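Local coordinates for similar to hydroxylamine oxidoreductase (Kuenenia stuttgartiensis, PDB 6H5L), which probably works as a multiheme c-type oxidoreductase, part of a large reductase complex from an anammox bacterium in which electrons travel along many hemes, at residues V32-G37 / F45-L50; D407-E412 / N424-L429; N461-W466 / A489-E494. All blocks are in the same frame, centred on the assembly; numbering follows the deposited sequence.

Interaction 1. Residues V32-G37 / F45-L50; sequences VGLSEG and FKAQML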
# COMPACT_ATOMS: atom_id res chain seq x y z
N VAL A 32 -57.19 4.70 20.23
CA VAL A 32 -57.61 3.92 21.38
C VAL A 32 -56.33 3.42 22.03
O VAL A 32 -55.24 3.57 21.47
CB VAL A 32 -58.54 2.76 20.97
CG1 VAL A 32 -59.74 3.28 20.20
CG2 VAL A 32 -57.77 1.73 20.16
N GLY A 33 -56.44 2.85 23.22
CA GLY A 33 -55.26 2.25 23.82
C GLY A 33 -55.08 0.83 23.31
O GLY A 33 -55.24 0.57 22.11
N LEU A 34 -54.74 -0.09 24.20
CA LEU A 34 -54.97 -1.50 23.97
C LEU A 34 -56.37 -1.91 24.39
O LEU A 34 -56.68 -3.10 24.43
CB LEU A 34 -53.93 -2.34 24.73
CG LEU A 34 -52.50 -2.31 24.20
CD1 LEU A 34 -51.60 -3.17 25.07
CD2 LEU A 34 -52.45 -2.77 22.75
N SER A 35 -57.22 -0.93 24.70
CA SER A 35 -58.57 -1.14 25.21
C SER A 35 -59.56 -1.56 24.13
O SER A 35 -60.70 -1.89 24.46
CB SER A 35 -59.07 0.13 25.89
OG SER A 35 -59.05 1.23 24.99
N GLU A 36 -59.15 -1.56 22.86
CA GLU A 36 -60.08 -1.77 21.77
C GLU A 36 -59.32 -2.34 20.59
O GLU A 36 -58.09 -2.44 20.61
CB GLU A 36 -60.79 -0.45 21.40
CG GLU A 36 -62.16 -0.61 20.78
CD GLU A 36 -62.78 0.72 20.43
OE1 GLU A 36 -62.67 1.67 21.23
OE2 GLU A 36 -63.39 0.83 19.34
N GLY A 37 -60.05 -2.71 19.55
CA GLY A 37 -59.48 -3.26 18.33
C GLY A 37 -59.29 -2.19 17.27
O GLY A 37 -58.88 -1.06 17.56
N PHE A 45 -63.13 -7.16 19.51
CA PHE A 45 -61.89 -7.74 20.02
C PHE A 45 -61.04 -6.62 20.60
O PHE A 45 -61.38 -5.44 20.51
CB PHE A 45 -61.14 -8.50 18.92
CG PHE A 45 -60.56 -7.62 17.84
CD1 PHE A 45 -61.35 -7.20 16.78
CD2 PHE A 45 -59.24 -7.23 17.89
CE1 PHE A 45 -60.82 -6.39 15.79
CE2 PHE A 45 -58.70 -6.42 16.90
CZ PHE A 45 -59.49 -6.00 15.85
N LYS A 46 -59.91 -7.01 21.20
CA LYS A 46 -58.92 -6.07 21.71
C LYS A 46 -57.60 -6.32 21.01
O LYS A 46 -57.30 -7.44 20.58
CB LYS A 46 -58.75 -6.20 23.23
CG LYS A 46 -60.00 -5.84 24.02
CD LYS A 46 -59.69 -5.67 25.50
CE LYS A 46 -60.92 -5.22 26.26
NZ LYS A 46 -60.59 -4.82 27.66
N ALA A 47 -56.80 -5.27 20.89
CA ALA A 47 -55.54 -5.36 20.18
C ALA A 47 -54.52 -6.17 20.97
O ALA A 47 -54.53 -6.19 22.20
CB ALA A 47 -54.98 -3.97 19.89
N GLN A 48 -53.63 -6.85 20.24
CA GLN A 48 -52.51 -7.51 20.88
C GLN A 48 -51.53 -6.47 21.42
O GLN A 48 -51.51 -5.32 20.97
CB GLN A 48 -51.80 -8.45 19.89
CG GLN A 48 -52.69 -9.56 19.36
CD GLN A 48 -52.01 -10.43 18.32
OE1 GLN A 48 -50.98 -11.05 18.59
NE2 GLN A 48 -52.57 -10.46 17.12
N MET A 49 -50.73 -6.89 22.40
CA MET A 49 -49.85 -5.96 23.10
C MET A 49 -48.92 -5.23 22.14
O MET A 49 -48.75 -4.00 22.22
CB MET A 49 -49.04 -6.71 24.16
CG MET A 49 -49.85 -7.21 25.34
SD MET A 49 -48.88 -8.31 26.39
CE MET A 49 -48.73 -9.74 25.33
N LEU A 50 -48.32 -5.96 21.20
CA LEU A 50 -47.33 -5.38 20.30
C LEU A 50 -47.92 -4.42 19.28
O LEU A 50 -47.16 -3.80 18.53
CB LEU A 50 -46.56 -6.49 19.58
CG LEU A 50 -45.64 -7.33 20.46
CD1 LEU A 50 -45.46 -8.71 19.86
CD2 LEU A 50 -44.30 -6.64 20.63
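Ala47 and Glu36 make the one hydrogen bond between 32-37 and 45-50, both in the loop joining helix 22-28 to helix 51-54: Ala47 N donates to Glu36 O at 3.1 Å. The N-H...O angle is 137°, and the donor stands above the carbonyl plane. Gly37 N approaches Phe45 O too, but at an angle too poor for a bond. The carboxylate of Glu36 finds its main partner in Thr42.

The aromatic part is a CH-pi contact. Gly37 CA lies over one face of the Phe45 ring, 3.9 Å from its centroid and shifted toward the CE2-CZ rim. Phe45 CG stands between its backbone N and carbonyl carbon (chi1 69°), which brings the ring back against Gly37, while Tyr184 meets it edge-to-face.

The apolar part belongs to Leu34, whose two methyls split the work. Leu34 CD2 rests 4.0 Å from Ala47 CB, and Leu34 CD1 lies 3.8 Å from Met49 CA. Trimming Leu34 to an alanine would probably open a gap beside Ala47 and Met49, leaving that end of the contact without its apolar fill.

The extended Lys46 methylenes make van der Waals contact with the carbonyls of Leu34 and Ser35.

The side chain of Gln48 is about 7 Å from a bound heme c. Between the segments, mostly carbon contacts back one bent bond; Glu61, His59 and Arg58 also hold the loop by hydrogen bonds.

Interaction 2. Residues D407-E412 / N424-L429; sequences DGIVKE and NAFKTL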
# COMPACT_ATOMS: atom_id res chain seq x y z
N ASP A 407 -72.85 -12.33 13.29
CA ASP A 407 -73.62 -11.33 14.02
C ASP A 407 -73.01 -9.94 13.86
O ASP A 407 -73.74 -8.95 13.74
CB ASP A 407 -73.71 -11.71 15.50
CG ASP A 407 -72.35 -11.94 16.12
OD1 ASP A 407 -71.35 -12.00 15.37
OD2 ASP A 407 -72.28 -12.07 17.36
N GLY A 408 -71.68 -9.86 13.86
CA GLY A 408 -71.03 -8.57 13.66
C GLY A 408 -71.13 -8.07 12.24
O GLY A 408 -71.17 -6.85 12.01
N ILE A 409 -71.17 -8.98 11.27
CA ILE A 409 -71.33 -8.57 9.87
C ILE A 409 -72.68 -7.91 9.67
O ILE A 409 -72.79 -6.83 9.06
CB ILE A 409 -71.15 -9.78 8.94
CG1 ILE A 409 -69.69 -10.24 8.93
CG2 ILE A 409 -71.62 -9.45 7.53
CD1 ILE A 409 -69.47 -11.60 8.32
N VAL A 410 -73.75 -8.53 10.18
CA VAL A 410 -75.09 -7.96 10.06
C VAL A 410 -75.17 -6.63 10.78
O VAL A 410 -75.78 -5.67 10.29
CB VAL A 410 -76.14 -8.96 10.58
CG1 VAL A 410 -77.53 -8.34 10.54
CG2 VAL A 410 -76.10 -10.24 9.77
N LYS A 411 -74.54 -6.53 11.96
CA LYS A 411 -74.70 -5.33 12.78
C LYS A 411 -73.85 -4.18 12.27
O LYS A 411 -74.27 -3.02 12.34
CB LYS A 411 -74.36 -5.65 14.23
CG LYS A 411 -75.14 -4.79 15.22
CD LYS A 411 -74.29 -4.41 16.42
CE LYS A 411 -75.01 -3.38 17.29
NZ LYS A 411 -74.12 -2.80 18.33
N GLU A 412 -72.65 -4.46 11.76
CA GLU A 412 -71.71 -3.40 11.41
C GLU A 412 -71.67 -3.08 9.92
O GLU A 412 -71.27 -1.96 9.56
CB GLU A 412 -70.29 -3.77 11.86
CG GLU A 412 -70.17 -4.14 13.33
CD GLU A 412 -70.67 -3.06 14.27
OE1 GLU A 412 -71.33 -3.40 15.27
OE2 GLU A 412 -70.41 -1.87 14.00
N ASN A 424 -78.50 -9.30 2.47
CA ASN A 424 -79.82 -9.85 2.77
C ASN A 424 -79.72 -11.28 3.28
O ASN A 424 -80.42 -11.67 4.22
CB ASN A 424 -80.71 -9.78 1.54
CG ASN A 424 -82.07 -10.41 1.77
OD1 ASN A 424 -82.72 -10.16 2.79
ND2 ASN A 424 -82.51 -11.23 0.83
N ALA A 425 -78.85 -12.09 2.66
CA ALA A 425 -78.68 -13.47 3.10
C ALA A 425 -78.11 -13.53 4.51
O ALA A 425 -78.49 -14.40 5.30
CB ALA A 425 -77.78 -14.22 2.12
N PHE A 426 -77.18 -12.63 4.83
CA PHE A 426 -76.61 -12.61 6.18
C PHE A 426 -77.65 -12.19 7.21
O PHE A 426 -77.71 -12.75 8.31
CB PHE A 426 -75.40 -11.69 6.23
CG PHE A 426 -74.09 -12.40 6.01
CD1 PHE A 426 -73.46 -13.06 7.06
CD2 PHE A 426 -73.48 -12.41 4.77
CE1 PHE A 426 -72.26 -13.71 6.87
CE2 PHE A 426 -72.28 -13.06 4.57
CZ PHE A 426 -71.67 -13.71 5.63
N LYS A 427 -78.46 -11.18 6.88
CA LYS A 427 -79.47 -10.73 7.83
C LYS A 427 -80.59 -11.75 8.00
O LYS A 427 -81.11 -11.94 9.10
CB LYS A 427 -80.04 -9.38 7.38
CG LYS A 427 -80.93 -8.70 8.42
CD LYS A 427 -81.35 -7.32 7.95
CE LYS A 427 -82.15 -6.59 9.02
NZ LYS A 427 -82.53 -5.22 8.57
N THR A 428 -80.95 -12.44 6.91
CA THR A 428 -82.05 -13.40 6.96
C THR A 428 -81.62 -14.73 7.57
O THR A 428 -82.26 -15.24 8.49
CB THR A 428 -82.62 -13.62 5.56
OG1 THR A 428 -83.09 -12.37 5.03
CG2 THR A 428 -83.78 -14.61 5.60
N LEU A 429 -80.52 -15.30 7.06
CA LEU A 429 -80.08 -16.62 7.49
C LEU A 429 -79.08 -16.58 8.64
O LEU A 429 -78.71 -17.64 9.15
CB LEU A 429 -79.46 -17.38 6.31
CG LEU A 429 -80.39 -17.92 5.21
CD1 LEU A 429 -80.88 -16.82 4.29
CD2 LEU A 429 -79.69 -19.01 4.42
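Two residues before Phe426, which meets Ile409 and Val410 across the contact, the carbonyl oxygen of Asn424 is gripped twice by Thr428. Thr428 N reaches Asn424 O at 2.8 Å as the ordinary helical bond, and Thr428 OG1 donates to the same Asn424 O at 2.9 Å from the opposite face of the carbonyl plane. The threonine hydroxyl is thus folded back onto its own helix, on the side turned from 407-412.

Between 407-412 and 424-429 the contact is apolar. Ile409 CG2 sits over one face of the Phe426 ring, 4.2 Å from the centroid, in a CH-pi contact. That methyl is anti to the backbone N of Ile409, whereas CG1 takes the other branch and carries Ile409 CD1 out to the CE1-CZ rim, 3.8 Å from Phe426 CE1. Val410 divides likewise: Val410 CG2 packs 3.9 Å from Phe426 CB, and Val410 CG1 meets Lys427 CG at 4.0 Å, the two side chains crossing at about a right angle while the lysine chain leads its amine away.

The axes of the two segments pass 9.2 Å apart, with a crossing angle of -119°. Helix 415-418 lies between them in the chain, and Tyr423, on helix 420-429 just before 424-429, ties the two helices by a hydrogen bond to Val410 O. Phe433 meets the Phe426 ring edge-to-face, and Asp407 ties helix 406-412 to helix 182-189 through a salt bridge with Arg189.

Interaction 3. Residues N461-W466 / A489-E494; sequences NRLWFW and APMMME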
# COMPACT_ATOMS: atom_id res chain seq x y z
N ASN A 461 -59.40 -24.89 -0.46
CA ASN A 461 -58.72 -23.68 0.01
C ASN A 461 -57.21 -23.79 -0.18
O ASN A 461 -56.57 -22.84 -0.64
CB ASN A 461 -59.06 -23.43 1.48
CG ASN A 461 -60.43 -22.80 1.66
OD1 ASN A 461 -60.97 -22.19 0.73
ND2 ASN A 461 -60.98 -22.92 2.86
N ARG A 462 -56.63 -24.94 0.16
CA ARG A 462 -55.21 -25.13 -0.07
C ARG A 462 -54.87 -25.16 -1.55
O ARG A 462 -53.75 -24.83 -1.94
CB ARG A 462 -54.73 -26.41 0.62
CG ARG A 462 -54.58 -26.28 2.13
CD ARG A 462 -53.99 -27.54 2.74
NE ARG A 462 -54.89 -28.68 2.62
CZ ARG A 462 -55.86 -28.96 3.48
NH1 ARG A 462 -56.05 -28.19 4.54
NH2 ARG A 462 -56.64 -30.02 3.30
N LEU A 463 -55.83 -25.56 -2.39
CA LEU A 463 -55.58 -25.58 -3.83
C LEU A 463 -55.42 -24.17 -4.38
O LEU A 463 -54.44 -23.88 -5.09
CB LEU A 463 -56.72 -26.32 -4.55
CG LEU A 463 -56.53 -26.74 -6.01
CD1 LEU A 463 -57.44 -27.91 -6.34
CD2 LEU A 463 -56.80 -25.60 -6.97
N TRP A 464 -56.35 -23.27 -4.07
CA TRP A 464 -56.35 -21.95 -4.69
C TRP A 464 -55.62 -20.89 -3.87
O TRP A 464 -55.24 -19.86 -4.44
CB TRP A 464 -57.79 -21.48 -4.96
CG TRP A 464 -58.59 -21.13 -3.74
CD1 TRP A 464 -59.43 -21.95 -3.04
CD2 TRP A 464 -58.64 -19.86 -3.09
NE1 TRP A 464 -59.99 -21.27 -1.99
CE2 TRP A 464 -59.53 -19.98 -2.00
CE3 TRP A 464 -58.03 -18.62 -3.32
CZ2 TRP A 464 -59.80 -18.92 -1.14
CZ3 TRP A 464 -58.31 -17.57 -2.46
CH2 TRP A 464 -59.19 -17.73 -1.39
N PHE A 465 -55.39 -21.12 -2.57
CA PHE A 465 -54.72 -20.13 -1.75
C PHE A 465 -53.29 -20.51 -1.37
O PHE A 465 -52.54 -19.64 -0.91
CB PHE A 465 -55.52 -19.85 -0.47
CG PHE A 465 -55.11 -18.59 0.24
CD1 PHE A 465 -55.49 -17.35 -0.25
CD2 PHE A 465 -54.35 -18.64 1.40
CE1 PHE A 465 -55.12 -16.18 0.40
CE2 PHE A 465 -53.97 -17.48 2.05
CZ PHE A 465 -54.36 -16.25 1.55
N TRP A 466 -52.90 -21.77 -1.55
CA TRP A 466 -51.52 -22.18 -1.28
C TRP A 466 -50.81 -22.62 -2.55
O TRP A 466 -49.79 -22.03 -2.93
CB TRP A 466 -51.49 -23.33 -0.26
CG TRP A 466 -51.30 -22.90 1.15
CD1 TRP A 466 -51.36 -21.63 1.65
CD2 TRP A 466 -51.00 -23.76 2.26
NE1 TRP A 466 -51.13 -21.64 3.00
CE2 TRP A 466 -50.91 -22.94 3.40
CE3 TRP A 466 -50.82 -25.14 2.41
CZ2 TRP A 466 -50.63 -23.45 4.67
CZ3 TRP A 466 -50.54 -25.64 3.66
CH2 TRP A 466 -50.45 -24.80 4.78
N ALA A 489 -48.22 -29.52 -9.34
CA ALA A 489 -48.33 -30.90 -8.86
C ALA A 489 -49.11 -31.00 -7.55
O ALA A 489 -49.97 -31.90 -7.45
CB ALA A 489 -46.93 -31.52 -8.73
N PRO A 490 -48.89 -30.17 -6.53
CA PRO A 490 -49.78 -30.21 -5.36
C PRO A 490 -51.21 -29.82 -5.68
O PRO A 490 -52.13 -30.36 -5.05
CB PRO A 490 -49.13 -29.22 -4.39
CG PRO A 490 -47.71 -29.17 -4.80
CD PRO A 490 -47.72 -29.30 -6.29
N MET A 491 -51.42 -28.90 -6.62
CA MET A 491 -52.78 -28.57 -7.04
C MET A 491 -53.50 -29.79 -7.59
O MET A 491 -54.68 -30.02 -7.28
CB MET A 491 -52.76 -27.46 -8.09
CG MET A 491 -52.94 -26.06 -7.52
SD MET A 491 -53.35 -24.85 -8.79
CE MET A 491 -51.86 -24.89 -9.79
N MET A 492 -52.81 -30.59 -8.40
CA MET A 492 -53.40 -31.83 -8.89
C MET A 492 -53.67 -32.81 -7.75
O MET A 492 -54.62 -33.60 -7.82
CB MET A 492 -52.48 -32.47 -9.93
CG MET A 492 -52.39 -31.71 -11.24
SD MET A 492 -53.98 -31.59 -12.08
CE MET A 492 -53.49 -30.82 -13.62
N MET A 493 -52.84 -32.77 -6.70
CA MET A 493 -53.00 -33.72 -5.60
C MET A 493 -54.21 -33.38 -4.75
O MET A 493 -54.88 -34.28 -4.24
CB MET A 493 -51.74 -33.77 -4.75
CG MET A 493 -50.74 -34.77 -5.26
SD MET A 493 -49.09 -34.48 -4.62
CE MET A 493 -48.24 -35.85 -5.38
N GLU A 494 -54.49 -32.09 -4.54
CA GLU A 494 -55.71 -31.72 -3.84
C GLU A 494 -56.94 -32.08 -4.67
O GLU A 494 -57.97 -32.48 -4.11
CB GLU A 494 -55.70 -30.23 -3.49
CG GLU A 494 -54.63 -29.85 -2.47
CD GLU A 494 -55.01 -30.22 -1.04
OE1 GLU A 494 -54.44 -29.62 -0.10
OE2 GLU A 494 -55.88 -31.09 -0.84
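Two long helices near the C-terminus, 455-476 and 480-513, form an antiparallel hairpin, and Arg462, Leu463, Met491 and Glu494 fill a buried stretch of their interface. The axes of the short segments come within 9.0 Å, with a crossing angle of -159°.

A salt bridge supplies the polar half. Arg462 NE donates to Glu494 OE1 at 2.9 Å with an N-H angle of 152°. The oxygen lies at the edge of the guanidinium, close to its plane, and is approached on its syn side; the two flat groups are turned 31° apart. Bends in both chains, at chi3 of Arg462 and chi2 of Glu494, bring NE and OE1 together. Arg497 of the second subunit lies near Arg462, and Glu494 has a long, weak ion pair with Arg497 of its own chain, so the carboxylate probably helps balance the arginines around it.

Leu463 carries the apolar half. Its CG is anti to the backbone N, which puts the two methyls against the other helix: Leu463 CD2 touches Met491 CG at 3.9 Å and Leu463 CD1 reaches Glu494 CB at 4.1 Å. Helix 356-389 closes in from the side, with Ala377 and Ala380 on Leu463.

Met493 of the second subunit packs on Arg462, and Met445 of the third on Ala489 and Met493, consistent with the C-terminal helical bundle through which hydroxylamine oxidoreductase relatives form trimers.

In the fold
The three contacts follow one another along the chain and do not touch. Interaction 3 is fully buried, between long helices with two neighbouring subunits close by, and it alone has a salt bridge across its segments. Interactions 1 and 2 are only partly buried, with nearest atoms about 9 Å apart. Interaction 1 folds a loop on itself through a backbone hydrogen bond and also touches the second subunit; between its two segments interaction 2 has carbon contacts and no hydrogen bond, with no other chain on them. Helix 182-189 connects these two, taking Phe45 from one and Asp407 from the other. A methylene or methyl over a phenylalanine face recurs in both.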